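Local coordinates for LAIR1 ecotodomain from MGD21 antibody (Homo sapiens, PDB 7JZK), which binds, as the LAIR1 ectodomain inserted in the antibody MGD21, the V2 domain of a Plasmodium RIFIN, at residues T1-P6 and C78-S83; S20-V25 and D66-G71. One frame throughout, in Å; residues are numbered along the deposited sequence.

Interaction 1. Residues T1-P6 and C78-S83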
loop_
_atom_site.group_PDB
_atom_site.type_symbol
_atom_site.label_atom_id
_atom_site.label_comp_id
_atom_site.label_asym_id
_atom_site.label_seq_id
_atom_site.Cartn_x
_atom_site.Cartn_y
_atom_site.Cartn_z
ATOM N N THR A 1 9.735 9.206 21.087
ATOM C CA THR A 1 10.712 10.168 21.590
ATOM C C THR A 1 12.021 9.468 21.938
ATOM O O THR A 1 13.108 9.912 21.562
ATOM C CB THR A 1 10.181 10.951 22.831
ATOM O OG1 THR A 1 10.100 10.083 23.973
ATOM C CG2 THR A 1 8.809 11.580 22.544
ATOM N N ASP A 2 11.907 8.331 22.619
ATOM C CA ASP A 2 13.092 7.601 23.028
ATOM C C ASP A 2 13.686 6.803 21.881
ATOM O O ASP A 2 14.793 6.274 22.022
ATOM C CB ASP A 2 12.735 6.654 24.168
ATOM C CG ASP A 2 11.493 5.843 23.865
ATOM O OD1 ASP A 2 10.398 6.440 23.811
ATOM O OD2 ASP A 2 11.614 4.621 23.643
ATOM N N LEU A 3 13.008 6.742 20.738
ATOM C CA LEU A 3 13.509 5.928 19.638
ATOM C C LEU A 3 14.543 6.722 18.850
ATOM O O LEU A 3 14.253 7.837 18.407
ATOM C CB LEU A 3 12.363 5.526 18.710
ATOM C CG LEU A 3 11.278 4.613 19.273
ATOM C CD1 LEU A 3 10.167 4.339 18.218
ATOM C CD2 LEU A 3 11.940 3.328 19.766
ATOM N N PRO A 4 15.743 6.190 18.649
ATOM C CA PRO A 4 16.755 6.921 17.880
ATOM C C PRO A 4 16.408 6.967 16.400
ATOM O O PRO A 4 15.672 6.128 15.879
ATOM C CB PRO A 4 18.052 6.135 18.137
ATOM C CG PRO A 4 17.614 4.787 18.557
ATOM C CD PRO A 4 16.264 4.934 19.221
ATOM N N ARG A 5 16.954 7.964 15.714
ATOM C CA ARG A 5 16.617 8.140 14.314
ATOM C C ARG A 5 17.253 7.020 13.501
ATOM O O ARG A 5 18.415 6.677 13.739
ATOM C CB ARG A 5 17.074 9.513 13.801
ATOM C CG ARG A 5 16.323 9.966 12.525
ATOM C CD ARG A 5 15.851 11.396 12.603
ATOM N NE ARG A 5 16.934 12.310 12.282
ATOM C CZ ARG A 5 17.097 12.873 11.088
ATOM N NH1 ARG A 5 16.222 12.619 10.112
ATOM N NH2 ARG A 5 18.122 13.695 10.876
ATOM N N PRO A 6 16.522 6.381 12.595
ATOM C CA PRO A 6 17.141 5.379 11.729
ATOM C C PRO A 6 17.955 6.088 10.663
ATOM O O PRO A 6 17.783 7.282 10.418
ATOM C CB PRO A 6 15.950 4.635 11.124
ATOM C CG PRO A 6 14.806 5.587 11.192
ATOM C CD PRO A 6 15.089 6.579 12.293
ATOM N N CYS A 78 13.957 5.808 5.596
ATOM C CA CYS A 78 13.572 4.696 6.451
ATOM C C CYS A 78 12.771 5.180 7.645
ATOM O O CYS A 78 12.888 6.326 8.094
ATOM C CB CYS A 78 14.781 3.897 6.959
ATOM S SG CYS A 78 15.973 3.390 5.686
ATOM N N ILE A 79 11.927 4.287 8.135
ATOM C CA ILE A 79 11.247 4.509 9.398
ATOM C C ILE A 79 11.005 3.136 9.994
ATOM O O ILE A 79 10.814 2.157 9.275
ATOM C CB ILE A 79 9.944 5.319 9.208
ATOM C CG1 ILE A 79 9.313 5.685 10.551
ATOM C CG2 ILE A 79 8.968 4.559 8.362
ATOM C CD1 ILE A 79 8.079 6.518 10.397
ATOM N N TYR A 80 11.069 3.034 11.306
ATOM C CA TYR A 80 10.898 1.722 11.890
ATOM C C TYR A 80 9.874 1.804 12.998
ATOM O O TYR A 80 9.562 2.883 13.513
ATOM C CB TYR A 80 12.214 1.136 12.405
ATOM C CG TYR A 80 12.829 1.876 13.561
ATOM C CD1 TYR A 80 13.809 2.830 13.345
ATOM C CD2 TYR A 80 12.457 1.600 14.875
ATOM C CE1 TYR A 80 14.379 3.495 14.379
ATOM C CE2 TYR A 80 13.017 2.269 15.916
ATOM C CZ TYR A 80 13.979 3.219 15.670
ATOM O OH TYR A 80 14.560 3.897 16.726
ATOM N N TYR A 81 9.323 0.645 13.319
ATOM C CA TYR A 81 8.297 0.515 14.340
ATOM C C TYR A 81 8.851 -0.303 15.490
ATOM O O TYR A 81 9.334 -1.411 15.283
ATOM C CB TYR A 81 7.029 -0.143 13.764
ATOM C CG TYR A 81 5.813 -0.068 14.684
ATOM C CD1 TYR A 81 5.039 1.070 14.754
ATOM C CD2 TYR A 81 5.442 -1.140 15.490
ATOM C CE1 TYR A 81 3.937 1.142 15.616
ATOM C CE2 TYR A 81 4.337 -1.063 16.345
ATOM C CZ TYR A 81 3.595 0.070 16.395
ATOM O OH TYR A 81 2.501 0.126 17.219
ATOM N N LYS A 82 8.802 0.250 16.692
ATOM C CA LYS A 82 9.311 -0.456 17.862
ATOM C C LYS A 82 8.630 0.060 19.118
ATOM O O LYS A 82 8.381 1.256 19.242
ATOM C CB LYS A 82 10.840 -0.299 17.869
ATOM C CG LYS A 82 11.677 -1.262 18.671
ATOM C CD LYS A 82 12.165 -0.744 20.008
ATOM C CE LYS A 82 13.669 -1.048 20.074
ATOM N NZ LYS A 82 14.482 -0.315 21.085
ATOM N N SER A 83 8.299 -0.862 20.020
ATOM C CA SER A 83 7.628 -0.542 21.278
ATOM C C SER A 83 6.366 0.300 21.054
ATOM O O SER A 83 6.179 1.361 21.647
ATOM C CB SER A 83 8.605 0.140 22.237
ATOM O OG SER A 83 9.902 -0.431 22.124
#

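Interaction 2. Residues S20-V25 and D66-G71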
loop_
_atom_site.group_PDB
_atom_site.type_symbol
_atom_site.label_atom_id
_atom_site.label_comp_id
_atom_site.label_asym_id
_atom_site.label_seq_id
_atom_site.Cartn_x
_atom_site.Cartn_y
_atom_site.Cartn_z
ATOM N N SER A 20 21.306 -1.836 -13.632
ATOM C CA SER A 20 22.084 -2.437 -12.557
ATOM C C SER A 20 21.270 -2.472 -11.267
ATOM O O SER A 20 20.161 -1.939 -11.187
ATOM C CB SER A 20 23.400 -1.681 -12.358
ATOM O OG SER A 20 24.341 -2.454 -11.625
ATOM N N HIS A 21 21.836 -3.124 -10.252
ATOM C CA HIS A 21 21.200 -3.363 -8.962
ATOM C C HIS A 21 21.531 -2.241 -7.985
ATOM O O HIS A 21 22.473 -1.474 -8.188
ATOM C CB HIS A 21 21.640 -4.724 -8.405
ATOM C CG HIS A 21 23.100 -4.798 -8.078
ATOM N ND1 HIS A 21 24.054 -5.131 -9.020
ATOM C CD2 HIS A 21 23.772 -4.608 -6.915
ATOM C CE1 HIS A 21 25.249 -5.126 -8.453
ATOM N NE2 HIS A 21 25.105 -4.811 -7.178
ATOM N N VAL A 22 20.711 -2.129 -6.935
ATOM C CA VAL A 22 20.973 -1.230 -5.813
ATOM C C VAL A 22 20.287 -1.806 -4.585
ATOM O O VAL A 22 19.281 -2.502 -4.697
ATOM C CB VAL A 22 20.493 0.214 -6.100
ATOM C CG1 VAL A 22 18.980 0.299 -6.081
ATOM C CG2 VAL A 22 21.063 1.188 -5.075
ATOM N N THR A 23 20.867 -1.569 -3.406
ATOM C CA THR A 23 20.255 -2.015 -2.158
ATOM C C THR A 23 20.223 -0.882 -1.137
ATOM O O THR A 23 21.265 -0.302 -0.807
ATOM C CB THR A 23 20.995 -3.217 -1.564
ATOM O OG1 THR A 23 21.271 -4.168 -2.601
ATOM C CG2 THR A 23 20.130 -3.877 -0.494
ATOM N N PHE A 24 19.032 -0.596 -0.615
ATOM C CA PHE A 24 18.863 0.364 0.464
ATOM C C PHE A 24 18.939 -0.392 1.775
ATOM O O PHE A 24 18.191 -1.351 1.985
ATOM C CB PHE A 24 17.516 1.085 0.348
ATOM C CG PHE A 24 17.378 1.894 -0.898
ATOM C CD1 PHE A 24 16.737 1.378 -2.001
ATOM C CD2 PHE A 24 17.938 3.150 -0.981
ATOM C CE1 PHE A 24 16.632 2.104 -3.162
ATOM C CE2 PHE A 24 17.829 3.891 -2.130
ATOM C CZ PHE A 24 17.180 3.362 -3.230
ATOM N N VAL A 25 19.821 0.065 2.657
ATOM C CA VAL A 25 20.058 -0.526 3.972
ATOM C C VAL A 25 19.549 0.451 5.018
ATOM O O VAL A 25 20.010 1.601 5.091
ATOM C CB VAL A 25 21.545 -0.848 4.200
ATOM C CG1 VAL A 25 21.729 -1.609 5.509
ATOM C CG2 VAL A 25 22.117 -1.635 3.018
ATOM N N ASP A 66 16.826 -5.321 -8.123
ATOM C CA ASP A 66 17.769 -6.045 -8.969
ATOM C C ASP A 66 18.136 -5.242 -10.205
ATOM O O ASP A 66 19.304 -5.197 -10.601
ATOM C CB ASP A 66 17.199 -7.400 -9.381
ATOM C CG ASP A 66 16.945 -8.323 -8.195
ATOM O OD1 ASP A 66 17.851 -8.482 -7.341
ATOM O OD2 ASP A 66 15.843 -8.916 -8.126
ATOM N N SER A 67 17.162 -4.618 -10.850
ATOM C CA SER A 67 17.456 -3.877 -12.068
ATOM C C SER A 67 16.648 -2.592 -12.048
ATOM O O SER A 67 15.423 -2.626 -12.196
ATOM C CB SER A 67 17.142 -4.722 -13.305
ATOM O OG SER A 67 17.624 -4.107 -14.494
ATOM N N VAL A 68 17.326 -1.475 -11.866
ATOM C CA VAL A 68 16.654 -0.190 -11.752
ATOM C C VAL A 68 16.282 0.325 -13.133
ATOM O O VAL A 68 16.946 0.035 -14.136
ATOM C CB VAL A 68 17.523 0.836 -11.003
ATOM C CG1 VAL A 68 17.980 0.266 -9.672
ATOM C CG2 VAL A 68 18.694 1.268 -11.868
ATOM N N ASN A 69 15.197 1.082 -13.189
ATOM C CA ASN A 69 14.853 1.864 -14.369
ATOM C C ASN A 69 14.697 3.312 -13.928
ATOM O O ASN A 69 14.865 3.636 -12.740
ATOM C CB ASN A 69 13.593 1.344 -15.073
ATOM C CG ASN A 69 12.406 1.207 -14.147
ATOM O OD1 ASN A 69 11.954 2.181 -13.533
ATOM N ND2 ASN A 69 11.877 -0.007 -14.053
ATOM N N ALA A 70 14.379 4.183 -14.900
ATOM C CA ALA A 70 14.309 5.613 -14.607
ATOM C C ALA A 70 13.271 5.928 -13.534
ATOM O O ALA A 70 13.442 6.894 -12.780
ATOM C CB ALA A 70 13.992 6.404 -15.883
ATOM N N GLY A 71 12.219 5.112 -13.421
ATOM C CA GLY A 71 11.201 5.353 -12.416
ATOM C C GLY A 71 11.663 5.105 -10.998
ATOM O O GLY A 71 11.025 5.586 -10.056
#

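Interaction 1. Residues T1-P6 and C78-S83
Tyr80 reaches out from strand 74-82 and points its ring at the N-terminal segment, with Leu3 and Pro4 at the hydroxyl end and Pro6 along the CD1-CE1 edge. The setting is an immunoglobulin beta-sandwich: Cys78, two residues before Tyr80, makes the disulfide to Cys26, and residues 3-6 run roughly against the strand, at 153°, on their way to strand 7-11. With CG set between the backbone N and the carbonyl carbon (chi1 66°), the tyrosine stem lifts the ring towards this segment. Pro6 meets one edge of that ring, in its plane, with CB 3.6 Å from Tyr80 CD1. The pyrrolidine also leans towards the strand backbone, its CG lying 3.7 Å from Cys78 O. Leu3 closes in on the far end, its CB 3.4 Å from Tyr80 OH. One leucine methyl, CD2, passes 4.1 Å from Tyr80 CE2, while the other, CD1, comes to 3.7 Å from Lys82 O. The strand thus divides its labour by alternation: Cys78, Tyr80 and Lys82 turn towards the N-terminal segment, whereas Ile79 and Tyr81 turn away, and both meet the RIFIN chain, Tyr81 OH hydrogen-bonded to Phe105 N of that chain. The phenol of Tyr80 is held by a short hydrogen bond, OH to Pro4 O at 2.6 Å, received in the carbonyl plane on a lone pair, with a C=O...O angle of 134°.

Interaction 2. Residues S20-V25 and D66-G71
Val22 and Val68 meet methyl to methyl near one end of the immunoglobulin sandwich, CG1 to CG1 at 3.7 Å. Val22 opens strand 22-28, whereas Val68 sits in the loop that carries the chain from strand 58-65 of one sheet to strand 74-82 of the other. The two side chains lie at about a right angle, a geometry in which a single methyl of each makes the contact. Val22 presents CG1 from between its backbone N and carbonyl carbon (chi1 72°), and both valines also pack on Ile16, while Val68 reaches Val97 of strand 85-97 as well. Val68 has a second neighbour in Ser20 O, which faces the fork of its two methyls, CG1 at 3.5 Å and CG2 at 3.6 Å. His21 follows another course: its CB rests 3.2 Å from Asp66 O while the imidazole leads away from the loop; the His21 side chain also touches Arg64, which makes a salt bridge with Asp66 OD1. Ser67 turns away too, its OG bonded to Gly19 O. The loop is thus joined to residues 20-25 by a backbone bond as well as by the inward-facing valine pair. Ser20 O takes both backbone approaches, a C-H contact from Ser67 CA at 3.4 Å and the hydrogen bond from Val68 N at 3.0 Å, with an N-H...O angle of 162°, its donor tilted 20° from the carbonyl plane.

Interactions 1 and 2 lie on opposite sides of the domain's centre, 25 Å apart between centres, though their nearest atoms come to about 4 Å without touching. Along the chain they are nested: residues 20-25 and 66-71 both fall inside the long loop closed by residues 1-6 and 78-83. The strands involved belong to different sheets, 22-28 to the four-stranded one and 74-82 to the five-stranded one, and the disulfide from Cys78, within interaction 1, to Cys26, next after residues 20-25, joins them across the sandwich. One contact ties down the N-terminal segment beside a strand that also faces RIFIN; the other secures an intersheet loop at the far end of the sandwich.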